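Ornithine cyclodeaminase (Methanococcus maripaludis S2, PDB 3C2Q) catalyses the cyclising deamination of L-ornithine to L-proline, releasing ammonium and using NAD(+) as cofactor. Local coordinates at residues Ala139-Pro144 with Leu280-His285; Ala166-Asn171 with Thr269-Lys274; Pro144-Thr149 with Asn171-His176; Ile297-Val302 with Thr317-Gly322; Pro240-Gly245 with Asp255-Ser260. All coordinates share one frame; numbering follows the deposited sequence.

Contact 1: Ala139-Pro144 with Leu280-His285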
# COMPACT_ATOMS: atom_id res chain seq x y z
N ALA B 139 20.57 -9.26 -15.80
CA ALA B 139 20.88 -7.99 -15.16
C ALA B 139 19.98 -7.79 -13.92
O ALA B 139 18.81 -8.20 -13.92
CB ALA B 139 20.68 -6.81 -16.14
N ILE B 140 20.55 -7.15 -12.91
CA ILE B 140 19.80 -6.76 -11.69
C ILE B 140 19.64 -5.28 -11.69
O ILE B 140 20.60 -4.51 -11.96
CB ILE B 140 20.57 -7.15 -10.38
CG1 ILE B 140 20.78 -8.67 -10.27
CG2 ILE B 140 19.88 -6.58 -9.11
CD1 ILE B 140 19.51 -9.54 -10.31
N VAL B 141 18.43 -4.85 -11.37
CA VAL B 141 18.15 -3.45 -11.17
C VAL B 141 17.78 -3.35 -9.69
O VAL B 141 16.90 -4.08 -9.24
CB VAL B 141 16.96 -3.01 -12.10
CG1 VAL B 141 16.60 -1.58 -11.89
CG2 VAL B 141 17.32 -3.23 -13.59
N GLY B 142 18.44 -2.47 -8.93
CA GLY B 142 18.22 -2.54 -7.49
C GLY B 142 18.20 -1.22 -6.76
O GLY B 142 18.85 -0.25 -7.19
N GLY B 143 17.43 -1.16 -5.67
CA GLY B 143 17.42 0.04 -4.82
C GLY B 143 18.02 -0.27 -3.45
O GLY B 143 18.24 -1.44 -3.11
N PRO B 144 18.27 0.77 -2.65
CA PRO B 144 18.96 0.58 -1.39
C PRO B 144 18.22 -0.27 -0.36
O PRO B 144 18.85 -0.74 0.59
CB PRO B 144 19.14 2.01 -0.86
CG PRO B 144 18.02 2.80 -1.51
CD PRO B 144 17.92 2.19 -2.88
N LEU B 280 14.65 -5.11 -8.18
CA LEU B 280 14.53 -5.38 -6.74
C LEU B 280 14.32 -4.07 -5.96
O LEU B 280 15.26 -3.29 -5.79
CB LEU B 280 15.79 -6.08 -6.20
CG LEU B 280 16.22 -7.41 -6.84
CD1 LEU B 280 17.64 -7.85 -6.45
CD2 LEU B 280 15.19 -8.45 -6.40
N SER B 281 13.08 -3.84 -5.51
CA SER B 281 12.79 -2.72 -4.61
C SER B 281 13.27 -1.34 -5.10
O SER B 281 14.01 -0.62 -4.40
CB SER B 281 13.41 -3.01 -3.23
OG SER B 281 12.74 -2.22 -2.27
N THR B 282 12.83 -0.94 -6.30
CA THR B 282 13.17 0.37 -6.79
C THR B 282 12.15 0.77 -7.84
O THR B 282 12.09 0.18 -8.90
CB THR B 282 14.62 0.49 -7.36
OG1 THR B 282 14.75 1.76 -8.01
CG2 THR B 282 14.99 -0.65 -8.33
N LEU B 283 11.31 1.73 -7.50
CA LEU B 283 10.34 2.26 -8.44
C LEU B 283 11.05 2.96 -9.60
O LEU B 283 10.77 2.68 -10.75
CB LEU B 283 9.42 3.25 -7.73
CG LEU B 283 8.37 3.93 -8.64
CD1 LEU B 283 7.59 2.92 -9.42
CD2 LEU B 283 7.44 4.72 -7.69
N LEU B 284 11.96 3.88 -9.26
CA LEU B 284 12.66 4.70 -10.23
C LEU B 284 13.36 3.85 -11.30
O LEU B 284 13.15 4.04 -12.52
CB LEU B 284 13.71 5.60 -9.54
CG LEU B 284 14.66 6.40 -10.49
CD1 LEU B 284 13.87 7.34 -11.34
CD2 LEU B 284 15.81 7.14 -9.73
N HIS B 285 14.20 2.92 -10.84
CA HIS B 285 14.96 2.09 -11.75
C HIS B 285 14.15 1.01 -12.44
O HIS B 285 14.50 0.64 -13.57
CB HIS B 285 16.19 1.47 -11.08
CG HIS B 285 17.35 2.41 -10.97
ND1 HIS B 285 17.43 3.38 -10.01
CD2 HIS B 285 18.49 2.50 -11.70
CE1 HIS B 285 18.55 4.06 -10.15
NE2 HIS B 285 19.22 3.53 -11.16

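Contact 2: Ala166-Asn171 with Thr269-Lys274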
# COMPACT_ATOMS: atom_id res chain seq x y z
N ALA B 166 25.21 -7.87 -14.98
CA ALA B 166 25.19 -6.43 -14.90
C ALA B 166 24.36 -5.99 -13.71
O ALA B 166 23.40 -6.69 -13.35
CB ALA B 166 24.61 -5.78 -16.22
N ILE B 167 24.71 -4.84 -13.15
CA ILE B 167 23.89 -4.18 -12.09
C ILE B 167 23.64 -2.73 -12.43
O ILE B 167 24.57 -1.96 -12.69
CB ILE B 167 24.55 -4.26 -10.68
CG1 ILE B 167 24.65 -5.73 -10.22
CG2 ILE B 167 23.73 -3.41 -9.64
CD1 ILE B 167 25.15 -5.91 -8.79
N LEU B 168 22.37 -2.34 -12.46
CA LEU B 168 21.98 -0.97 -12.66
C LEU B 168 21.38 -0.48 -11.35
O LEU B 168 20.50 -1.14 -10.80
CB LEU B 168 20.94 -0.88 -13.77
CG LEU B 168 21.30 -1.60 -15.07
CD1 LEU B 168 20.20 -1.37 -16.09
CD2 LEU B 168 22.64 -1.08 -15.59
N ALA B 169 21.84 0.66 -10.84
CA ALA B 169 21.39 1.11 -9.53
C ALA B 169 21.74 2.58 -9.44
O ALA B 169 22.04 3.20 -10.48
CB ALA B 169 22.06 0.29 -8.41
N GLY B 170 21.65 3.15 -8.24
CA GLY B 170 22.03 4.52 -7.98
C GLY B 170 23.12 4.58 -6.91
O GLY B 170 23.61 3.55 -6.46
N ASN B 171 23.42 5.79 -6.48
CA ASN B 171 24.40 6.07 -5.45
C ASN B 171 24.00 5.40 -4.14
O ASN B 171 24.85 4.92 -3.40
CB ASN B 171 24.48 7.58 -5.19
CG ASN B 171 25.70 7.97 -4.32
OD1 ASN B 171 26.82 7.75 -4.70
ND2 ASN B 171 25.45 8.57 -3.16
N THR B 269 22.02 0.09 -23.45
CA THR B 269 22.93 -0.83 -24.12
C THR B 269 23.30 -1.98 -23.18
O THR B 269 23.49 -3.11 -23.63
CB THR B 269 24.20 -0.09 -24.61
OG1 THR B 269 24.93 0.38 -23.49
CG2 THR B 269 23.84 1.11 -25.44
N THR B 270 23.33 -1.71 -21.88
CA THR B 270 23.60 -2.75 -20.87
C THR B 270 22.51 -3.82 -20.78
O THR B 270 22.82 -4.99 -20.68
CB THR B 270 23.89 -2.13 -19.47
OG1 THR B 270 24.94 -1.16 -19.57
CG2 THR B 270 24.34 -3.17 -18.49
N VAL B 271 21.23 -3.43 -20.83
CA VAL B 271 20.14 -4.40 -20.65
C VAL B 271 19.65 -5.06 -21.92
O VAL B 271 19.11 -6.17 -21.88
CB VAL B 271 18.88 -3.76 -19.98
CG1 VAL B 271 19.25 -3.19 -18.67
CG2 VAL B 271 18.24 -2.67 -20.86
N MSE B 272 19.81 -4.38 -23.06
CA MSE B 272 19.05 -4.79 -24.23
C MSE B 272 19.46 -6.16 -24.79
O MSE B 272 18.71 -6.75 -25.58
CB MSE B 272 19.05 -3.70 -25.31
CG MSE B 272 20.35 -3.59 -26.03
SE MSE B 272 20.48 -1.97 -27.14
CE MSE B 272 22.21 -2.51 -27.89
N ASP B 273 20.61 -6.68 -24.37
CA ASP B 273 21.05 -8.01 -24.81
C ASP B 273 20.91 -9.12 -23.74
O ASP B 273 21.34 -10.26 -23.95
CB ASP B 273 22.50 -7.93 -25.32
CG ASP B 273 23.50 -7.52 -24.24
OD1 ASP B 273 23.09 -7.03 -23.15
OD2 ASP B 273 24.72 -7.68 -24.48
N LYS B 274 20.31 -8.78 -22.59
CA LYS B 274 20.16 -9.75 -21.51
C LYS B 274 19.01 -10.73 -21.79
O LYS B 274 18.07 -10.41 -22.53
CB LYS B 274 19.91 -8.99 -20.18
CG LYS B 274 21.05 -8.05 -19.80
CD LYS B 274 22.32 -8.88 -19.46
CE LYS B 274 23.53 -7.97 -19.17
NZ LYS B 274 24.15 -7.49 -20.43

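Contact 3: Pro144-Thr149 with Asn171-His176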
# COMPACT_ATOMS: atom_id res chain seq x y z
N PRO B 144 18.27 0.77 -2.65
CA PRO B 144 18.96 0.58 -1.39
C PRO B 144 18.22 -0.27 -0.36
O PRO B 144 18.85 -0.74 0.59
CB PRO B 144 19.14 2.01 -0.86
CG PRO B 144 18.02 2.80 -1.51
CD PRO B 144 17.92 2.19 -2.88
N ALA B 145 16.90 -0.50 -0.54
CA ALA B 145 16.19 -1.39 0.39
C ALA B 145 16.74 -2.80 0.42
O ALA B 145 16.55 -3.52 1.41
CB ALA B 145 14.66 -1.41 0.10
N ILE B 146 17.39 -3.21 -0.66
CA ILE B 146 18.08 -4.50 -0.69
C ILE B 146 19.00 -4.55 0.51
O ILE B 146 19.06 -5.57 1.20
CB ILE B 146 18.93 -4.68 -1.98
CG1 ILE B 146 18.02 -4.85 -3.21
CG2 ILE B 146 19.87 -5.92 -1.86
CD1 ILE B 146 18.81 -4.61 -4.53
N ILE B 147 19.72 -3.45 0.76
CA ILE B 147 20.70 -3.40 1.85
C ILE B 147 20.01 -3.23 3.20
O ILE B 147 20.30 -3.98 4.17
CB ILE B 147 21.78 -2.26 1.66
CG1 ILE B 147 22.33 -2.24 0.24
CG2 ILE B 147 22.93 -2.45 2.69
CD1 ILE B 147 22.88 -3.63 -0.28
N HIS B 148 19.07 -2.28 3.26
CA HIS B 148 18.37 -2.03 4.52
C HIS B 148 17.68 -3.24 5.07
O HIS B 148 17.60 -3.39 6.29
CB HIS B 148 17.31 -0.91 4.38
CG HIS B 148 17.84 0.35 3.78
ND1 HIS B 148 19.15 0.78 3.94
CD2 HIS B 148 17.23 1.26 2.99
CE1 HIS B 148 19.32 1.91 3.28
NE2 HIS B 148 18.16 2.24 2.70
N THR B 149 17.17 -4.11 4.20
CA THR B 149 16.40 -5.30 4.63
C THR B 149 17.26 -6.56 4.84
O THR B 149 16.72 -7.63 5.13
CB THR B 149 15.29 -5.65 3.61
OG1 THR B 149 15.88 -5.95 2.35
CG2 THR B 149 14.32 -4.51 3.45
N ASN B 171 23.42 5.79 -6.48
CA ASN B 171 24.40 6.07 -5.45
C ASN B 171 24.00 5.40 -4.14
O ASN B 171 24.85 4.92 -3.40
CB ASN B 171 24.48 7.58 -5.19
CG ASN B 171 25.70 7.97 -4.32
OD1 ASN B 171 26.82 7.75 -4.70
ND2 ASN B 171 25.45 8.57 -3.16
N ALA B 172 22.69 5.40 -3.85
CA ALA B 172 22.24 4.89 -2.55
C ALA B 172 22.50 3.39 -2.39
O ALA B 172 23.02 2.96 -1.34
CB ALA B 172 20.76 5.25 -2.26
N LEU B 173 22.18 2.58 -3.41
CA LEU B 173 22.50 1.17 -3.34
C LEU B 173 24.02 0.92 -3.11
O LEU B 173 24.41 0.18 -2.20
CB LEU B 173 22.07 0.42 -4.59
CG LEU B 173 22.53 -1.06 -4.54
CD1 LEU B 173 21.77 -1.85 -3.45
CD2 LEU B 173 22.37 -1.78 -5.82
N ALA B 174 24.84 1.51 -3.96
CA ALA B 174 26.30 1.31 -3.86
C ALA B 174 26.85 1.79 -2.54
O ALA B 174 27.66 1.08 -1.92
CB ALA B 174 27.04 1.99 -5.02
N THR B 175 26.43 2.97 -2.09
CA THR B 175 27.02 3.54 -0.89
C THR B 175 26.55 2.85 0.39
O THR B 175 27.33 2.74 1.33
CB THR B 175 26.87 5.09 -0.76
OG1 THR B 175 25.47 5.44 -0.68
CG2 THR B 175 27.53 5.79 -1.97
N HIS B 176 25.30 2.38 0.44
CA HIS B 176 24.87 1.55 1.59
C HIS B 176 25.47 0.16 1.61
O HIS B 176 25.74 -0.36 2.70
CB HIS B 176 23.34 1.52 1.79
CG HIS B 176 22.76 2.86 2.18
ND1 HIS B 176 23.09 3.50 3.36
CD2 HIS B 176 21.88 3.67 1.54
CE1 HIS B 176 22.43 4.65 3.43
NE2 HIS B 176 21.71 4.78 2.33

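Contact 4: Ile297-Val302 with Thr317-Gly322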
# COMPACT_ATOMS: atom_id res chain seq x y z
N ILE B 297 12.48 -9.91 -23.23
CA ILE B 297 13.40 -10.21 -22.12
C ILE B 297 12.52 -10.55 -20.91
O ILE B 297 11.60 -9.82 -20.57
CB ILE B 297 14.32 -9.02 -21.81
CG1 ILE B 297 15.09 -8.59 -23.07
CG2 ILE B 297 15.30 -9.35 -20.63
CD1 ILE B 297 16.02 -7.41 -22.83
N LYS B 298 12.80 -11.70 -20.29
CA LYS B 298 12.07 -12.09 -19.08
C LYS B 298 12.27 -10.99 -17.99
O LYS B 298 13.38 -10.59 -17.65
CB LYS B 298 12.55 -13.48 -18.64
CG LYS B 298 11.99 -14.00 -17.33
CD LYS B 298 10.76 -14.93 -17.55
CE LYS B 298 9.80 -14.83 -16.39
NZ LYS B 298 9.47 -16.21 -15.87
N THR B 299 11.17 -10.48 -17.46
CA THR B 299 11.22 -9.32 -16.58
C THR B 299 10.51 -9.70 -15.28
O THR B 299 9.37 -10.14 -15.31
CB THR B 299 10.45 -8.18 -17.24
OG1 THR B 299 11.02 -7.95 -18.53
CG2 THR B 299 10.55 -6.89 -16.43
N VAL B 300 11.21 -9.56 -14.16
CA VAL B 300 10.65 -9.90 -12.84
C VAL B 300 10.78 -8.66 -11.95
O VAL B 300 11.87 -8.09 -11.82
CB VAL B 300 11.39 -11.10 -12.17
CG1 VAL B 300 10.78 -11.42 -10.76
CG2 VAL B 300 11.30 -12.33 -13.05
N CYS B 301 9.66 -8.21 -11.40
CA CYS B 301 9.69 -7.01 -10.57
C CYS B 301 9.24 -7.38 -9.15
O CYS B 301 8.10 -7.80 -8.92
CB CYS B 301 8.78 -5.93 -11.15
SG CYS B 301 8.79 -4.38 -10.16
N VAL B 302 10.18 -7.25 -8.24
CA VAL B 302 10.02 -7.63 -6.83
C VAL B 302 9.93 -6.36 -5.98
O VAL B 302 10.87 -5.53 -5.98
CB VAL B 302 11.23 -8.44 -6.32
CG1 VAL B 302 10.89 -9.00 -4.91
CG2 VAL B 302 11.54 -9.65 -7.26
N THR B 317 5.50 -1.76 -19.51
CA THR B 317 6.21 -2.99 -19.25
C THR B 317 5.20 -4.06 -18.79
O THR B 317 5.24 -4.57 -17.67
CB THR B 317 7.41 -2.71 -18.27
OG1 THR B 317 8.24 -1.69 -18.86
CG2 THR B 317 8.29 -3.96 -18.02
N SER B 318 4.32 -4.43 -19.71
CA SER B 318 3.22 -5.32 -19.40
C SER B 318 3.66 -6.79 -19.33
O SER B 318 2.91 -7.62 -18.82
CB SER B 318 2.10 -5.13 -20.42
OG SER B 318 2.60 -5.43 -21.72
N GLN B 319 4.86 -7.10 -19.81
CA GLN B 319 5.42 -8.46 -19.68
C GLN B 319 5.96 -8.80 -18.26
O GLN B 319 6.35 -9.94 -17.98
CB GLN B 319 6.50 -8.72 -20.76
CG GLN B 319 7.94 -8.13 -20.49
CD GLN B 319 8.06 -6.62 -20.84
OE1 GLN B 319 7.08 -5.93 -21.19
NE2 GLN B 319 9.27 -6.10 -20.73
N ALA B 320 6.01 -7.80 -17.38
CA ALA B 320 6.61 -7.99 -16.06
C ALA B 320 5.85 -9.04 -15.26
O ALA B 320 4.61 -9.10 -15.27
CB ALA B 320 6.66 -6.67 -15.30
N ILE B 321 6.60 -9.88 -14.56
CA ILE B 321 6.01 -10.81 -13.59
C ILE B 321 6.18 -10.12 -12.24
O ILE B 321 7.30 -9.87 -11.82
CB ILE B 321 6.80 -12.14 -13.61
CG1 ILE B 321 6.79 -12.75 -15.03
CG2 ILE B 321 6.28 -13.12 -12.52
CD1 ILE B 321 5.41 -13.07 -15.54
N GLY B 322 5.10 -9.79 -11.55
CA GLY B 322 5.29 -9.07 -10.30
C GLY B 322 5.37 -10.06 -9.16
O GLY B 322 4.62 -11.04 -9.13
O HOH W 1 8.66 -11.37 -18.63

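Contact 5: Pro240-Gly245 with Asp255-Ser260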
# COMPACT_ATOMS: atom_id res chain seq x y z
N PRO B 240 30.00 -5.47 -14.93
CA PRO B 240 29.79 -4.05 -15.13
C PRO B 240 28.59 -3.55 -14.33
O PRO B 240 27.63 -4.30 -14.11
CB PRO B 240 29.47 -3.95 -16.63
CG PRO B 240 28.89 -5.24 -16.96
CD PRO B 240 29.65 -6.26 -16.13
N TYR B 241 28.66 -2.31 -13.88
CA TYR B 241 27.52 -1.69 -13.22
C TYR B 241 27.34 -0.29 -13.77
O TYR B 241 28.29 0.30 -14.33
CB TYR B 241 27.67 -1.68 -11.70
CG TYR B 241 28.99 -1.14 -11.18
CD1 TYR B 241 29.16 0.22 -10.99
CD2 TYR B 241 30.05 -2.00 -10.86
CE1 TYR B 241 30.37 0.73 -10.52
CE2 TYR B 241 31.25 -1.50 -10.37
CZ TYR B 241 31.41 -0.13 -10.22
OH TYR B 241 32.58 0.38 -9.75
N VAL B 242 26.14 0.24 -13.62
CA VAL B 242 25.87 1.59 -14.01
C VAL B 242 25.19 2.22 -12.81
O VAL B 242 24.14 1.74 -12.40
CB VAL B 242 24.92 1.63 -15.26
CG1 VAL B 242 24.59 3.06 -15.64
CG2 VAL B 242 25.51 0.86 -16.45
N LEU B 243 25.80 3.25 -12.23
CA LEU B 243 25.21 3.94 -11.12
C LEU B 243 24.73 5.29 -11.62
O LEU B 243 25.55 6.16 -11.99
CB LEU B 243 26.22 4.12 -9.97
CG LEU B 243 26.86 2.86 -9.38
CD1 LEU B 243 27.81 3.28 -8.24
CD2 LEU B 243 25.78 1.85 -8.90
N ALA B 244 23.41 5.47 -11.66
CA ALA B 244 22.82 6.71 -12.15
C ALA B 244 22.67 7.69 -11.00
O ALA B 244 22.12 7.33 -9.96
CB ALA B 244 21.47 6.44 -12.81
N GLY B 245 23.19 8.91 -11.18
CA GLY B 245 23.02 9.98 -10.20
C GLY B 245 21.58 10.45 -10.12
O GLY B 245 20.81 10.27 -11.08
N ASP B 255 32.09 6.99 -9.15
CA ASP B 255 31.55 6.10 -10.17
C ASP B 255 30.17 6.54 -10.75
O ASP B 255 29.75 6.05 -11.80
CB ASP B 255 31.40 4.66 -9.63
CG ASP B 255 32.72 4.06 -9.11
OD1 ASP B 255 33.13 2.99 -9.63
OD2 ASP B 255 33.30 4.64 -8.18
N VAL B 256 29.48 7.44 -10.05
CA VAL B 256 28.11 7.80 -10.40
C VAL B 256 28.09 8.68 -11.66
O VAL B 256 28.90 9.62 -11.77
CB VAL B 256 27.44 8.52 -9.19
CG1 VAL B 256 26.15 9.27 -9.60
CG2 VAL B 256 27.13 7.46 -8.08
N ILE B 257 27.20 8.35 -12.60
CA ILE B 257 26.96 9.17 -13.79
C ILE B 257 25.89 10.18 -13.44
O ILE B 257 24.73 9.81 -13.22
CB ILE B 257 26.51 8.26 -14.96
CG1 ILE B 257 27.60 7.19 -15.22
CG2 ILE B 257 26.15 9.10 -16.23
CD1 ILE B 257 27.25 6.22 -16.32
N THR B 258 26.27 11.46 -13.35
CA THR B 258 25.35 12.49 -12.89
C THR B 258 24.36 12.97 -13.99
O THR B 258 23.31 13.47 -13.66
CB THR B 258 26.07 13.69 -12.26
OG1 THR B 258 26.92 14.29 -13.24
CG2 THR B 258 26.92 13.23 -11.05
N ASP B 259 24.68 12.78 -15.26
CA ASP B 259 23.76 13.22 -16.31
C ASP B 259 22.76 12.10 -16.62
O ASP B 259 23.14 11.01 -16.99
CB ASP B 259 24.46 13.64 -17.58
CG ASP B 259 23.50 14.27 -18.56
OD1 ASP B 259 23.37 15.53 -18.54
OD2 ASP B 259 22.82 13.51 -19.26
N SER B 260 21.48 12.38 -16.46
CA SER B 260 20.51 11.32 -16.61
C SER B 260 20.41 10.74 -17.99
O SER B 260 20.11 9.58 -18.13
CB SER B 260 19.16 11.71 -16.06
OG SER B 260 18.59 12.72 -16.83
O HOH W 2 28.51 3.88 -12.89
O HOH W 3 20.93 11.52 -13.34

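Contact 1: Ala139-Pro144 with Leu280-His285
The imidazole of His285 meets Val141 obliquely: its CG lies 4.2 Å from Val141 CG1, while His285 NE2 makes a weak hydrogen bond to Ala169 O at the end of the next strand. A second flat group, the peptide joining Gly142 to Gly143, has the methyl of Thr282 over one face, with CG2 3.6 Å from Gly142 C and equally far from Gly143 N. Together these segments form the heart of a Rossmann fold, where strand 138-142 runs parallel to strand 276-280 and ends in a glycine-rich turn beside the start of helix 283-292. Thr282, Leu284 and His285 probably contact NAD(+), as in related enzymes. Two backbone bonds tie the strands: Leu280 N gives to Val141 O at 2.7 Å and Gly143 N to Leu280 O at 3.0 Å. Gly143 lacks a CB, and one would run into Ser281 O. On the other side of the strand, the tip of Leu280 crosses Ile140 at a slant, CD1 to CG2 at 3.7 Å, and Leu280 also touches Val327 and Leu331 of helix 327-342. The N-cap Thr282 has OG1 trans to its own nitrogen (chi1 171°), which puts the hydroxyl at the helix start and CG2 over the glycine peptide. A valine in its place would probably leave the N-H of His285 without its cap at the start of helix 283-292. The capping bond itself runs from His285 N to Thr282 OG1, 3.1 Å long and bent to 157° at the hydrogen.

Contact 2: Ala166-Asn171 with Thr269-Lys274
The ammonium of Lys274, whose CE rests 3.8 Å from Ala166 CB, is gripped by two oxygens of its own segment. NZ gives to Thr270 O at 2.8 Å, almost straight on to the carbonyl, and forms a salt bridge with Asp273 OD1 at 3.0 Å, meeting the carboxylate on its syn side but 29° out of plane. The lysine chain gets there by bending at chi2 and chi4, folding back toward the end of helix 260-271. This places a positive charge at the carbonyl end of the helix, where it is likely to be favoured. A type I turn from Val271 to Lys274, closed by Lys274 N on Val271 O, leads on toward strand 276-280.

Across the contact the meeting is wholly apolar. Thr270 turns its methyl to the strand: CG2 comes tightly against Ala166 CB at 3.5 Å and also reaches Leu168 CD2, whereas OG1 bonds back to Lys266 O. The other leucine branch, CD1, comes unusually close to Val271 CG1, tighter than normal carbon contact, with the two side chains set at a slant. Thr289 of helix 283-292 touches both Leu168 and Val271 and continues this apolar layer. Strand 166-170 thus receives on one face the end of helix 260-271, part of the connection by which a Rossmann fold crosses from strand 241-244 to strand 276-280.

Contact 3: Pro144-Thr149 with Asn171-His176
The backbones come nearest where Pro144 meets Leu173, their CA atoms 4.1 Å apart, and diverge to 6.5 Å between the CA atoms of Ile147 and His176. Within the first segment, Pro144 O takes the N-H groups of both Ile147 and His148, and it also sits above the centre of the His148 imidazole. That ring makes a T-shaped pair with His176: its CE1 edge comes down on the His176 face, 3.6 Å from CD2 and displaced toward the rim, with the planes at 70°. Each ring is also held by its ND1, His148 by Ser186 and His176 by Glu179, while His204 stacks on His176. Beside the rings, Ile147 lies against helix 171-183, its CG2 3.5 Å from His176 O. The delta branch CD1 of Leu173 meets Ile147 CG1 at 3.8 Å, the two side chains crossing nearly at right angles; with CG trans to the leucine nitrogen (chi1 175°), that branch reaches the short helix and touches Ile146 CD1 as well. Pro144 CG packs on Ala172 CB at 3.8 Å. An alanine at His176 is likely to strip the His148 edge of its aromatic partner and leave Glu179 without its imidazole mate. Helix 145-148 and helix 171-183 each follow the C-terminal end of one of two adjacent parallel strands, and Asn171 and Ala172 are probable NAD(+) contacts, consistent with the C-terminal, nucleotide-binding edge of the parallel sheet in a Rossmann fold.

Contact 4: Ile297-Val302 with Thr317-Gly322
Backbone bonds join Thr299-Cys301 to Ile321 in parallel register: Ile321 N gives to Thr299 O and Cys301 N to Ile321 O, each 2.9 Å long. Weaker CA-H...O contacts run beside them, among them Gly322 CA to Cys301 O at 3.4 Å. Where the two segments part, a water bridges them, accepting from Thr299 N and donating to Gln319 O. The strands belong to a beta-alpha-beta crossover in the Rossmann fold: strand 298-303 leads through helix 306-314 to strand 321-324, which borders the parallel sheet, and Leu312 of that helix packs on Cys301, Thr317 and Ala320. Polar side-chain contacts centre on the buried hydroxyl of Thr299. OG1 donates to Ile297 O at 2.8 Å from 40° out of the carbonyl plane, and receives a weak bond from Gln319 NE2 at 3.4 Å. Its methyl, trans to the threonine nitrogen (chi1 -56° for OG1), makes the apolar contacts instead: CG2 is 4.0 Å from Thr317 CG2, and Ala320 CB lies close by. On the Ile321 side of the sheet, Lys298 bends along its chain so that CE passes 3.9 Å from Ile321 CG1, and its NZ forms a salt bridge with Glu122.

Contact 5: Pro240-Gly245 with Asp255-Ser260
Asp255 reaches Tyr241 and Leu243 from its first side-chain carbon onward. CB lies 4.1 Å from Leu243 CD1, the two side chains side by side and pointing the same way, and it also nears Tyr241 CE1. Next along, CG is 3.7 Å from Tyr241 OH. At the tip, OD1 accepts the phenol hydrogen from Tyr241 OH at 2.7 Å; OD1 sits at the ring edge, and the hydroxyl meets it from 36° above the carboxylate plane. The other oxygen, OD2, takes Ile217 N, so both oxygens are engaged, which should restrain the rotation of the carboxylate.

Farther along, Ile257 N gives to Leu243 O at 2.8 Å and Gly245 N to Ile257 O at 2.7 Å, forming a single bridge at Ala244 and Ile257. A water extends this link, accepting from Leu243 N and donating to Asp255 O. Around the bridge Leu243 CB packs on Val256 CG2 at 3.9 Å, and Val242 CG1 faces Ile257 CD1. Thr258 and Asp259 bond to Asp259 and Thr258 of a second subunit. Asp259 also N-caps helix 260-271. Segment 255-260 thus runs from the outer side of border strand 241-244 of the Rossmann sheet into that helix and a subunit interface.

How the contacts relate
All five contacts belong to the Rossmann domain. Contacts 1, 2, 4 and 5 share its six-stranded parallel sheet, with contact 5 at strand 241-244, contact 2 on neighbouring 166-170, contact 1 at the centre and contact 4 at the far border; the centres of contacts 4 and 5 are about 23 Å apart. Along the chain, contacts 2, 3 and 5 all lie within the loop closed by contact 1, contacts 2 and 3 crossing at Asn171, while contact 4 follows. Contacts 1 and 3 share Pro144, their centres about 10 Å apart, and between them hold five residues that probably bind NAD(+). Contacts 1 and 5 also reach the second subunit.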